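Long-range contacts in histidinol-phosphatase (Bordetella pertussis, PDB 3FVV), which probably removes the phosphate of L-histidinol phosphate to give L-histidinol, as a magnesium-dependent hydrolase of the HAD-like superfamily, SerB family: residues A[113-119]-A[133-139]; A[66-70]-A[145-150]; A[11-15]-A[202-206]; A[156-161]-A[189-193]. One frame throughout, in Å; residues are numbered along the deposited sequence.

In the fold
Contacts 1, 3 and 4 all touch one sulfate, which probably marks the phosphate pocket of this HAD-like hydrolase: contact 3 gives the backbone amides of L11 and D12, contact 1 gives T115 and A116, contact 4 gives K160. Contacts 1 and 4, with centres 12 Å apart, meet where K160 NZ lies 2.9 Å from V114 O; contacts 1 and 3 meet where T117 OG1 lies 2.6 Å from D12 OD2. Contacts 3 and 4 do not touch, their nearest atoms being about 5 Å apart. Contact 2 stands off at the surface, its centre 27 Å from that of contact 3, but packs against contact 1 through L66 and P139.

Contact 1 (A[113-119]-A[133-139]); sequences LVTATNS and HLIATDP. With SO4 (sulfate ion), chain C.
Residues 113-115 and 133-136 are adjacent parallel strands, joined by a ladder of backbone hydrogen bonds: L113 N to H133 O, I135 N to L113 O at 2.7 Å, and T115 N to I135 O. The ladder weakens at T137 N to T115 O (3.4 Å), where both chains leave the strand. Beyond this, S119 N binds T137 O at 2.8 Å, so the start of the next helix is tied back to the second strand.

Between side chains, S119 OG donates to D138 OD1 at 2.8 Å, on the anti lone pair of the carboxylate. Apolar packing divides between the two faces of the sheet. On one, V114 and I135 lie alongside each other; on the other, L134 CD1 touches both L113 CD2 (4.0 Å) and T115 CG2, and A136 CB is 3.8 Å from T115 CG2.

At the strand end, T115 has OG1 anti to its own N (chi1 175°); the hydroxyl donates to sulfate O1 (2.9 Å) while accepting from T117 N in an ST turn. A116 N gives sulfate O2 an almost straight bond of 2.8 Å.

The pair belongs to a beta-alpha-beta unit of the HAD-like core: helix 119-128 links the strands and packs on L113, T115, L134 and A136, while helix 158-170 packs on V114 and I135.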
loop_
_atom_site.group_PDB
_atom_site.type_symbol
_atom_site.label_atom_id
_atom_site.label_comp_id
_atom_site.label_asym_id
_atom_site.label_seq_id
_atom_site.Cartn_x
_atom_site.Cartn_y
_atom_site.Cartn_z
ATOM N N LEU A 113 -5.607 5.845 2.018
ATOM C CA LEU A 113 -4.929 4.688 1.489
ATOM C C LEU A 113 -3.947 4.171 2.553
ATOM O O LEU A 113 -3.120 4.947 3.080
ATOM C CB LEU A 113 -4.239 5.060 0.172
ATOM C CG LEU A 113 -3.708 3.999 -0.784
ATOM C CD1 LEU A 113 -4.784 3.167 -1.450
ATOM C CD2 LEU A 113 -2.837 4.672 -1.896
ATOM N N VAL A 114 -4.086 2.875 2.891
ATOM C CA VAL A 114 -3.263 2.258 3.921
ATOM C C VAL A 114 -2.495 1.087 3.333
ATOM O O VAL A 114 -3.088 0.011 3.057
ATOM C CB VAL A 114 -4.126 1.773 5.134
ATOM C CG1 VAL A 114 -3.189 1.478 6.329
ATOM C CG2 VAL A 114 -5.189 2.811 5.505
ATOM N N THR A 115 -1.187 1.271 3.158
ATOM C CA THR A 115 -0.394 0.369 2.349
ATOM C C THR A 115 1.035 0.178 2.869
ATOM O O THR A 115 1.670 1.125 3.314
ATOM C CB THR A 115 -0.355 0.909 0.873
ATOM O OG1 THR A 115 0.507 0.097 0.077
ATOM C CG2 THR A 115 0.136 2.345 0.841
ATOM N N ALA A 116 1.539 -1.059 2.764
ATOM C CA ALA A 116 2.915 -1.387 3.135
ATOM C C ALA A 116 3.870 -0.854 2.097
ATOM O O ALA A 116 5.041 -0.706 2.387
ATOM C CB ALA A 116 3.134 -2.888 3.274
ATOM N N THR A 117 3.408 -0.594 0.879
ATOM C CA THR A 117 4.343 -0.106 -0.142
ATOM C C THR A 117 4.726 1.347 0.237
ATOM O O THR A 117 3.891 2.141 0.588
ATOM C CB THR A 117 3.802 -0.304 -1.554
ATOM O OG1 THR A 117 3.705 -1.715 -1.836
ATOM C CG2 THR A 117 4.728 0.339 -2.639
ATOM N N ASN A 118 6.015 1.652 0.194
ATOM C CA ASN A 118 6.525 2.903 0.760
ATOM C C ASN A 118 5.913 4.176 0.163
ATOM O O ASN A 118 5.534 4.208 -1.047
ATOM C CB ASN A 118 8.066 2.912 0.742
ATOM C CG ASN A 118 8.664 3.222 -0.618
ATOM O OD1 ASN A 118 8.689 4.388 -1.015
ATOM N ND2 ASN A 118 9.256 2.213 -1.279
ATOM N N SER A 119 5.791 5.199 1.029
ATOM C CA SER A 119 5.154 6.447 0.680
ATOM C C SER A 119 5.789 7.226 -0.511
ATOM O O SER A 119 5.088 7.922 -1.213
ATOM C CB SER A 119 4.991 7.367 1.903
ATOM O OG SER A 119 6.258 7.693 2.440
ATOM N N HIS A 133 -5.254 11.329 2.046
ATOM C CA HIS A 133 -4.494 10.803 3.220
ATOM C C HIS A 133 -3.856 9.504 2.861
ATOM O O HIS A 133 -4.536 8.612 2.302
ATOM C CB HIS A 133 -5.455 10.593 4.386
ATOM C CG HIS A 133 -6.084 11.876 4.846
ATOM N ND1 HIS A 133 -5.362 12.841 5.528
ATOM C CD2 HIS A 133 -7.310 12.396 4.633
ATOM C CE1 HIS A 133 -6.136 13.892 5.734
ATOM N NE2 HIS A 133 -7.324 13.644 5.200
ATOM N N LEU A 134 -2.588 9.359 3.230
ATOM C CA LEU A 134 -1.808 8.157 2.916
ATOM C C LEU A 134 -1.166 7.658 4.191
ATOM O O LEU A 134 -0.464 8.400 4.858
ATOM C CB LEU A 134 -0.676 8.497 1.973
ATOM C CG LEU A 134 0.284 7.349 1.601
ATOM C CD1 LEU A 134 -0.398 6.223 0.850
ATOM C CD2 LEU A 134 1.434 7.888 0.798
ATOM N N ILE A 135 -1.368 6.399 4.493
ATOM C CA ILE A 135 -0.815 5.816 5.683
ATOM C C ILE A 135 0.031 4.642 5.173
ATOM O O ILE A 135 -0.440 3.479 5.046
ATOM C CB ILE A 135 -1.938 5.404 6.673
ATOM C CG1 ILE A 135 -2.819 6.617 7.086
ATOM C CG2 ILE A 135 -1.345 4.762 7.924
ATOM C CD1 ILE A 135 -4.262 6.240 7.498
ATOM N N ALA A 136 1.274 4.973 4.833
ATOM C CA ALA A 136 2.210 4.047 4.175
ATOM C C ALA A 136 3.501 3.910 4.966
ATOM O O ALA A 136 3.832 4.763 5.755
ATOM C CB ALA A 136 2.560 4.534 2.731
ATOM N N THR A 137 4.241 2.818 4.752
ATOM C CA THR A 137 5.582 2.676 5.349
ATOM C C THR A 137 6.393 3.862 4.815
ATOM O O THR A 137 6.328 4.189 3.625
ATOM C CB THR A 137 6.166 1.354 4.972
ATOM O OG1 THR A 137 5.314 0.367 5.552
ATOM C CG2 THR A 137 7.670 1.139 5.479
ATOM N N ASP A 138 7.085 4.544 5.705
ATOM C CA ASP A 138 7.787 5.751 5.337
ATOM C C ASP A 138 9.270 5.498 5.275
ATOM O O ASP A 138 9.889 5.030 6.245
ATOM C CB ASP A 138 7.521 6.905 6.311
ATOM C CG ASP A 138 6.057 7.397 6.239
ATOM O OD1 ASP A 138 5.501 7.545 5.106
ATOM O OD2 ASP A 138 5.483 7.617 7.328
ATOM N N PRO A 139 9.865 5.891 4.154
ATOM C CA PRO A 139 11.303 5.784 4.048
ATOM C C PRO A 139 11.977 6.933 4.768
ATOM O O PRO A 139 11.576 8.080 4.593
ATOM C CB PRO A 139 11.562 5.861 2.522
ATOM C CG PRO A 139 10.415 6.354 1.908
ATOM C CD PRO A 139 9.242 6.463 2.948
HETATM S S SO4 C . -0.307 -3.355 0.462
HETATM O O1 SO4 C . -1.085 -2.262 -0.236
HETATM O O2 SO4 C . -0.121 -3.108 1.944
HETATM O O3 SO4 C . -0.989 -4.590 0.109
HETATM O O4 SO4 C . 1.058 -3.450 -0.076
#

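Contact 2 (A[66-70]-A[145-150]); sequences LGLLA and RYTGRI
L69 and Y146 make the close packing of this contact. CD1 of the leucine rests over one face of the tyrosine ring, 4.3 Å from its centroid and displaced toward the rim, a CH-pi contact, while the two CB atoms meet at 3.8 Å. Y146 has CG anti to its carbonyl carbon (chi1 -69°), which sets the base of the ring against L69 CB; the two side chains cross at a slant.

The next residue, A70, fits against the backbone of the strand: its CA approaches Y146 O at 3.3 Å in a CA-H...O contact, and its methyl group lies against T147 and G148. G148, with positive phi, brings its bare CA close to the helix, 4.4 Å from the CA of G67. L66 completes the packed side, CB against G148 O and CD1 against both R149 O and I150 CG1, the last at 3.8 Å.

The outer side is looser and wetter. A water joins the backbones, donating to L69 O at 2.6 Å and accepting from Y146 N. R145, exposed, bends at chi3 and brings the edge of its guanidinium only to 3.9 Å from A70 O, measured from NH2. R149 is turned from the helix and pairs with E140.

The last turn of helix 58-70 thus closes on the corner where strand 145-147 gives way to strand 150-151. P139 of strand 133-142 packs on both L66 and Y146, and helix 20-30 lies against L68 and L69.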
loop_
_atom_site.group_PDB
_atom_site.type_symbol
_atom_site.label_atom_id
_atom_site.label_comp_id
_atom_site.label_asym_id
_atom_site.label_seq_id
_atom_site.Cartn_x
_atom_site.Cartn_y
_atom_site.Cartn_z
ATOM N N LEU A 66 13.691 -0.177 0.086
ATOM C CA LEU A 66 14.124 1.199 0.344
ATOM C C LEU A 66 15.537 1.417 -0.116
ATOM O O LEU A 66 15.930 2.561 -0.437
ATOM C CB LEU A 66 14.003 1.591 1.824
ATOM C CG LEU A 66 12.598 1.457 2.388
ATOM C CD1 LEU A 66 12.552 1.856 3.841
ATOM C CD2 LEU A 66 11.620 2.312 1.617
ATOM N N GLY A 67 16.311 0.337 -0.152
ATOM C CA GLY A 67 17.678 0.405 -0.611
ATOM C C GLY A 67 17.669 0.762 -2.075
ATOM O O GLY A 67 18.614 1.355 -2.565
ATOM N N LEU A 68 16.596 0.435 -2.794
ATOM C CA LEU A 68 16.513 0.878 -4.177
ATOM C C LEU A 68 16.456 2.427 -4.320
ATOM O O LEU A 68 16.927 2.987 -5.284
ATOM C CB LEU A 68 15.303 0.243 -4.847
ATOM C CG LEU A 68 15.422 -1.283 -4.993
ATOM C CD1 LEU A 68 14.123 -1.904 -5.477
ATOM C CD2 LEU A 68 16.577 -1.572 -5.916
ATOM N N LEU A 69 15.838 3.083 -3.346
ATOM C CA LEU A 69 15.762 4.547 -3.295
ATOM C C LEU A 69 17.075 5.225 -2.880
ATOM O O LEU A 69 17.422 6.329 -3.360
ATOM C CB LEU A 69 14.637 4.929 -2.330
ATOM C CG LEU A 69 13.203 4.406 -2.588
ATOM C CD1 LEU A 69 12.294 4.998 -1.477
ATOM C CD2 LEU A 69 12.623 4.730 -3.980
ATOM N N ALA A 70 17.821 4.533 -2.016
ATOM C CA ALA A 70 19.077 5.012 -1.458
ATOM C C ALA A 70 20.151 5.131 -2.538
ATOM O O ALA A 70 21.091 5.901 -2.396
ATOM C CB ALA A 70 19.546 4.065 -0.246
ATOM N N ARG A 145 18.581 12.664 0.942
ATOM C CA ARG A 145 18.526 11.351 0.299
ATOM C C ARG A 145 17.812 10.331 1.158
ATOM O O ARG A 145 17.744 10.467 2.393
ATOM C CB ARG A 145 19.922 10.874 -0.040
ATOM C CG ARG A 145 20.774 10.726 1.179
ATOM C CD ARG A 145 22.163 10.080 0.934
ATOM N NE ARG A 145 22.149 8.618 0.709
ATOM C CZ ARG A 145 22.308 7.685 1.660
ATOM N NH1 ARG A 145 22.454 7.995 2.934
ATOM N NH2 ARG A 145 22.313 6.413 1.310
ATOM N N TYR A 146 17.221 9.342 0.487
ATOM C CA TYR A 146 16.699 8.186 1.204
ATOM C C TYR A 146 17.847 7.362 1.765
ATOM O O TYR A 146 18.843 7.112 1.079
ATOM C CB TYR A 146 15.829 7.381 0.249
ATOM C CG TYR A 146 14.620 8.169 -0.044
ATOM C CD1 TYR A 146 13.681 8.421 0.947
ATOM C CD2 TYR A 146 14.411 8.715 -1.280
ATOM C CE1 TYR A 146 12.530 9.170 0.674
ATOM C CE2 TYR A 146 13.303 9.485 -1.530
ATOM C CZ TYR A 146 12.353 9.712 -0.572
ATOM O OH TYR A 146 11.250 10.503 -0.893
ATOM N N THR A 147 17.760 7.014 3.037
ATOM C CA THR A 147 18.845 6.287 3.698
ATOM C C THR A 147 18.780 4.761 3.527
ATOM O O THR A 147 19.762 4.075 3.811
ATOM C CB THR A 147 18.821 6.509 5.209
ATOM O OG1 THR A 147 17.596 5.975 5.708
ATOM C CG2 THR A 147 18.953 8.032 5.558
ATOM N N GLY A 148 17.646 4.211 3.094
ATOM C CA GLY A 148 17.469 2.753 3.137
ATOM C C GLY A 148 16.807 2.176 4.386
ATOM O O GLY A 148 16.476 0.960 4.425
ATOM N N ARG A 149 16.554 3.036 5.391
ATOM C CA ARG A 149 15.909 2.642 6.625
ATOM C C ARG A 149 14.447 3.094 6.703
ATOM O O ARG A 149 14.028 4.083 6.059
ATOM C CB ARG A 149 16.694 3.209 7.815
ATOM C CG ARG A 149 18.208 2.877 7.779
ATOM C CD ARG A 149 18.841 3.073 9.144
ATOM N NE ARG A 149 18.535 4.406 9.687
ATOM C CZ ARG A 149 18.931 4.831 10.888
ATOM N NH1 ARG A 149 19.697 4.071 11.643
ATOM N NH2 ARG A 149 18.618 6.050 11.312
ATOM N N ILE A 150 13.656 2.376 7.490
ATOM C CA ILE A 150 12.241 2.725 7.752
ATOM C C ILE A 150 12.146 3.782 8.830
ATOM O O ILE A 150 12.826 3.684 9.828
ATOM C CB ILE A 150 11.447 1.513 8.251
ATOM C CG1 ILE A 150 11.391 0.462 7.146
ATOM C CG2 ILE A 150 10.008 1.899 8.623
ATOM C CD1 ILE A 150 10.860 -0.876 7.598
HETATM O O HOH W 1 17.534 8.753 -2.436
#

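Contact 3 (A[11-15]-A[202-206]); sequences LDHTL and AANPS. With SO4 (sulfate ion), chain C.
N204 and H13 supply the hydrogen bond of this small contact: N204 ND2 donates to H13 O at 3.0 Å. The bond is bent, 148° at the hydrogen, and the donor stands 32° out of the carbonyl plane. T14 O lies 3.2 Å from the same ND2. At the amide's other end, N204 OD1 accepts from the backbone N of F224, the last residue modelled, so both ends of the group are held.

Apolar contact is slight, T14 CG2 meeting A203 CB at 4.0 Å. T14 has CG2 anti to its backbone N (chi1 -68° for OG1), and its hydroxyl bonds to D10.

Within the loop, T14 N and L15 N both donate to L11 O, reaching it from the same face of its plane and pinning the turn. That turn presents L11 N and D12 N to sulfate O1, D12 N in a nearly straight bond of 3.0 Å. D12 OD2 lies 2.6 Å from sulfate O4.

The sequence DLDHT at 10-14 fits the HAD signature motif DxDxT, and the sulfate probably marks the substrate phosphate site. Through H13 O, N204 ties strand 199-203 to the loop whose amides bind the anion, probably helping to position it.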
loop_
_atom_site.group_PDB
_atom_site.type_symbol
_atom_site.label_atom_id
_atom_site.label_comp_id
_atom_site.label_asym_id
_atom_site.label_seq_id
_atom_site.Cartn_x
_atom_site.Cartn_y
_atom_site.Cartn_z
ATOM N N LEU A 11 -3.929 -0.948 -1.000
ATOM C CA LEU A 11 -3.581 -0.667 -2.390
ATOM C C LEU A 11 -3.308 -1.920 -3.242
ATOM O O LEU A 11 -4.074 -2.220 -4.170
ATOM C CB LEU A 11 -2.364 0.256 -2.481
ATOM C CG LEU A 11 -1.898 0.619 -3.887
ATOM C CD1 LEU A 11 -2.963 1.371 -4.592
ATOM C CD2 LEU A 11 -0.535 1.470 -3.859
ATOM N N ASP A 12 -2.251 -2.657 -2.922
ATOM C CA ASP A 12 -1.752 -3.667 -3.859
ATOM C C ASP A 12 -2.701 -4.826 -3.929
ATOM O O ASP A 12 -2.993 -5.420 -2.923
ATOM C CB ASP A 12 -0.325 -4.091 -3.494
ATOM C CG ASP A 12 0.650 -2.905 -3.514
ATOM O OD1 ASP A 12 0.664 -2.122 -4.478
ATOM O OD2 ASP A 12 1.370 -2.695 -2.540
ATOM N N HIS A 13 -3.224 -5.085 -5.131
ATOM C CA HIS A 13 -4.195 -6.162 -5.399
ATOM C C HIS A 13 -5.573 -5.850 -4.881
ATOM O O HIS A 13 -6.470 -6.647 -5.044
ATOM C CB HIS A 13 -3.724 -7.490 -4.837
ATOM C CG HIS A 13 -2.433 -7.934 -5.434
ATOM N ND1 HIS A 13 -2.318 -8.265 -6.762
ATOM C CD2 HIS A 13 -1.192 -8.040 -4.909
ATOM C CE1 HIS A 13 -1.066 -8.591 -7.026
ATOM N NE2 HIS A 13 -0.361 -8.468 -5.918
ATOM N N THR A 14 -5.762 -4.686 -4.280
ATOM C CA THR A 14 -7.093 -4.241 -3.828
ATOM C C THR A 14 -7.570 -3.168 -4.784
ATOM O O THR A 14 -8.539 -3.355 -5.471
ATOM C CB THR A 14 -7.013 -3.675 -2.377
ATOM O OG1 THR A 14 -6.717 -4.760 -1.497
ATOM C CG2 THR A 14 -8.337 -2.992 -1.938
ATOM N N LEU A 15 -6.867 -2.040 -4.841
ATOM C CA LEU A 15 -7.241 -0.981 -5.775
ATOM C C LEU A 15 -6.511 -1.120 -7.102
ATOM O O LEU A 15 -6.988 -0.603 -8.084
ATOM C CB LEU A 15 -7.050 0.403 -5.147
ATOM C CG LEU A 15 -8.016 0.848 -4.024
ATOM C CD1 LEU A 15 -7.732 2.290 -3.669
ATOM C CD2 LEU A 15 -9.496 0.659 -4.436
ATOM N N ALA A 202 -13.545 -7.812 2.008
ATOM C CA ALA A 202 -12.528 -8.606 1.389
ATOM C C ALA A 202 -12.653 -8.311 -0.101
ATOM O O ALA A 202 -13.670 -8.650 -0.726
ATOM C CB ALA A 202 -12.784 -10.052 1.675
ATOM N N ALA A 203 -11.649 -7.641 -0.639
ATOM C CA ALA A 203 -11.620 -7.182 -2.030
ATOM C C ALA A 203 -10.607 -8.031 -2.779
ATOM O O ALA A 203 -9.431 -8.100 -2.385
ATOM C CB ALA A 203 -11.237 -5.709 -2.106
ATOM N N ASN A 204 -11.054 -8.678 -3.852
ATOM C CA ASN A 204 -10.219 -9.590 -4.595
ATOM C C ASN A 204 -9.505 -10.578 -3.636
ATOM O O ASN A 204 -8.307 -10.789 -3.759
ATOM C CB ASN A 204 -9.183 -8.821 -5.452
ATOM C CG ASN A 204 -9.799 -7.638 -6.223
ATOM O OD1 ASN A 204 -10.762 -7.820 -6.960
ATOM N ND2 ASN A 204 -9.277 -6.418 -5.994
ATOM N N PRO A 205 -10.213 -11.168 -2.672
ATOM C CA PRO A 205 -9.493 -11.909 -1.678
ATOM C C PRO A 205 -8.688 -13.101 -2.176
ATOM O O PRO A 205 -9.052 -13.730 -3.166
ATOM C CB PRO A 205 -10.611 -12.422 -0.763
ATOM C CG PRO A 205 -11.835 -12.433 -1.705
ATOM C CD PRO A 205 -11.647 -11.168 -2.397
ATOM N N SER A 206 -7.601 -13.391 -1.463
ATOM C CA SER A 206 -6.837 -14.591 -1.616
ATOM C C SER A 206 -7.748 -15.707 -1.124
ATOM O O SER A 206 -8.748 -15.452 -0.430
ATOM C CB SER A 206 -5.547 -14.524 -0.723
ATOM O OG SER A 206 -5.902 -14.558 0.665
HETATM S S SO4 C . -0.307 -3.355 0.462
HETATM O O1 SO4 C . -1.085 -2.262 -0.236
HETATM O O2 SO4 C . -0.121 -3.108 1.944
HETATM O O3 SO4 C . -0.989 -4.590 0.109
HETATM O O4 SO4 C . 1.058 -3.450 -0.076
#

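Contact 4 (A[156-161]-A[189-193]); sequences FREGKV and NDVPL. With SO4 (sulfate ion), chain C.
R157 and N189 come together where each chain enters a helix, their CA atoms 5.3 Å apart, with R157 CA making a CA-H...O contact to N189 O at 3.4 Å. The central side-chain link is the salt bridge from K160 to D190. The lysine chain is extended beyond CG and crosses the aspartate at about a right angle, and NZ reaches the syn lone pair of D190 OD2 at 3.0 Å. NZ also donates to sulfate O2 at 2.9 Å, pairs with D10 and bonds to V114 O, so the ammonium is gripped from several sides.

D190 OD1 holds two waters. One accepts from R157 N; the other donates to R157 O and accepts from L193 N, stitching the two helix starts together.

R157 runs past the ring of its neighbour F156, with CG over the ring face toward its rim, and F156 CZ stands 3.5 Å above the centre of the guanidinium plane. N189 faces the guanidinium edge, the two flat groups turned 69° apart.

Farther along, packing is apolar. V161 CG2 fits against P192 and L193, 3.9 Å from P192 CB, while L193 CD2 touches K160 CB.

In HAD-like hydrolases a lysine of this kind steadies the phosphate and the aspartate beside it, and K160 is placed for that role. The ammonium of K160, set among D10, D190 and the sulfate, would probably offset their negative charges, helping the pocket to accept an anion; S185 gives D190 OD2 a further hydrogen bond, helping to fix the carboxylate against the lysine.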
loop_
_atom_site.group_PDB
_atom_site.type_symbol
_atom_site.label_atom_id
_atom_site.label_comp_id
_atom_site.label_asym_id
_atom_site.label_seq_id
_atom_site.Cartn_x
_atom_site.Cartn_y
_atom_site.Cartn_z
ATOM N N PHE A 156 2.170 -2.268 7.932
ATOM C CA PHE A 156 2.165 -3.685 7.542
ATOM C C PHE A 156 1.647 -4.517 8.695
ATOM O O PHE A 156 2.065 -4.356 9.839
ATOM C CB PHE A 156 3.556 -4.123 7.110
ATOM C CG PHE A 156 3.645 -5.562 6.697
ATOM C CD1 PHE A 156 3.059 -5.996 5.554
ATOM C CD2 PHE A 156 4.380 -6.478 7.475
ATOM C CE1 PHE A 156 3.144 -7.356 5.157
ATOM C CE2 PHE A 156 4.521 -7.812 7.095
ATOM C CZ PHE A 156 3.888 -8.255 5.913
ATOM N N ARG A 157 0.697 -5.376 8.376
ATOM C CA ARG A 157 0.062 -6.201 9.372
ATOM C C ARG A 157 -0.484 -5.376 10.547
ATOM O O ARG A 157 -1.276 -4.463 10.348
ATOM C CB ARG A 157 1.034 -7.285 9.847
ATOM C CG ARG A 157 1.426 -8.212 8.776
ATOM C CD ARG A 157 2.094 -9.447 9.355
ATOM N NE ARG A 157 2.224 -10.466 8.308
ATOM C CZ ARG A 157 3.356 -11.119 7.980
ATOM N NH1 ARG A 157 4.506 -10.907 8.634
ATOM N NH2 ARG A 157 3.350 -12.024 6.990
ATOM N N GLU A 158 -0.058 -5.703 11.769
ATOM C CA GLU A 158 -0.551 -5.010 12.949
ATOM C C GLU A 158 -0.126 -3.536 12.914
ATOM O O GLU A 158 -0.736 -2.703 13.563
ATOM C CB GLU A 158 -0.052 -5.650 14.291
ATOM C CG GLU A 158 0.261 -7.185 14.293
ATOM C CD GLU A 158 1.738 -7.525 13.871
ATOM O OE1 GLU A 158 2.718 -7.087 14.558
ATOM O OE2 GLU A 158 1.930 -8.266 12.867
ATOM N N GLY A 159 0.975 -3.223 12.212
ATOM C CA GLY A 159 1.395 -1.834 12.059
ATOM C C GLY A 159 0.366 -0.955 11.366
ATOM O O GLY A 159 0.309 0.254 11.624
ATOM N N LYS A 160 -0.434 -1.525 10.462
ATOM C CA LYS A 160 -1.481 -0.731 9.834
ATOM C C LYS A 160 -2.436 -0.216 10.904
ATOM O O LYS A 160 -2.882 0.932 10.818
ATOM C CB LYS A 160 -2.232 -1.510 8.785
ATOM C CG LYS A 160 -1.395 -1.822 7.565
ATOM C CD LYS A 160 -2.274 -2.082 6.320
ATOM C CE LYS A 160 -1.390 -2.348 5.110
ATOM N NZ LYS A 160 -2.180 -2.660 3.884
ATOM N N VAL A 161 -2.698 -1.027 11.940
ATOM C CA VAL A 161 -3.612 -0.616 13.010
ATOM C C VAL A 161 -3.033 0.527 13.819
ATOM O O VAL A 161 -3.685 1.587 13.979
ATOM C CB VAL A 161 -4.129 -1.812 13.910
ATOM C CG1 VAL A 161 -5.245 -1.306 14.907
ATOM C CG2 VAL A 161 -4.666 -2.937 13.045
ATOM N N ASN A 189 -2.719 -10.959 5.571
ATOM C CA ASN A 189 -1.851 -10.011 6.277
ATOM C C ASN A 189 -2.620 -8.889 6.935
ATOM O O ASN A 189 -2.188 -8.347 7.932
ATOM C CB ASN A 189 -0.831 -9.366 5.343
ATOM C CG ASN A 189 0.372 -10.277 5.007
ATOM O OD1 ASN A 189 0.988 -10.143 3.936
ATOM N ND2 ASN A 189 0.745 -11.113 5.917
ATOM N N ASP A 190 -3.742 -8.509 6.349
ATOM C CA ASP A 190 -4.546 -7.385 6.861
ATOM C C ASP A 190 -5.749 -7.737 7.760
ATOM O O ASP A 190 -6.593 -6.861 8.087
ATOM C CB ASP A 190 -5.020 -6.530 5.699
ATOM C CG ASP A 190 -3.962 -5.519 5.258
ATOM O OD1 ASP A 190 -3.092 -5.226 6.109
ATOM O OD2 ASP A 190 -4.007 -5.040 4.087
ATOM N N VAL A 191 -5.816 -8.968 8.232
ATOM C CA VAL A 191 -6.845 -9.336 9.216
ATOM C C VAL A 191 -6.788 -8.374 10.433
ATOM O O VAL A 191 -7.807 -7.968 10.958
ATOM C CB VAL A 191 -6.691 -10.839 9.618
ATOM C CG1 VAL A 191 -7.543 -11.236 10.959
ATOM C CG2 VAL A 191 -6.980 -11.768 8.381
ATOM N N PRO A 192 -5.586 -7.942 10.856
ATOM C CA PRO A 192 -5.596 -7.018 11.989
ATOM C C PRO A 192 -6.423 -5.772 11.805
ATOM O O PRO A 192 -7.325 -5.509 12.636
ATOM C CB PRO A 192 -4.116 -6.697 12.187
ATOM C CG PRO A 192 -3.429 -7.968 11.838
ATOM C CD PRO A 192 -4.244 -8.532 10.661
ATOM N N LEU A 193 -6.224 -5.042 10.695
ATOM C CA LEU A 193 -7.047 -3.858 10.461
ATOM C C LEU A 193 -8.512 -4.231 10.067
ATOM O O LEU A 193 -9.462 -3.511 10.400
ATOM C CB LEU A 193 -6.419 -2.926 9.418
ATOM C CG LEU A 193 -7.130 -1.594 9.227
ATOM C CD1 LEU A 193 -7.383 -0.922 10.562
ATOM C CD2 LEU A 193 -6.311 -0.711 8.335
HETATM S S SO4 C . -0.307 -3.355 0.462
HETATM O O1 SO4 C . -1.085 -2.262 -0.236
HETATM O O2 SO4 C . -0.121 -3.108 1.944
HETATM O O3 SO4 C . -0.989 -4.590 0.109
HETATM O O4 SO4 C . 1.058 -3.450 -0.076
HETATM O O HOH W 2 -0.367 -5.693 5.856
HETATM O O HOH W 3 -3.638 -4.997 8.963
#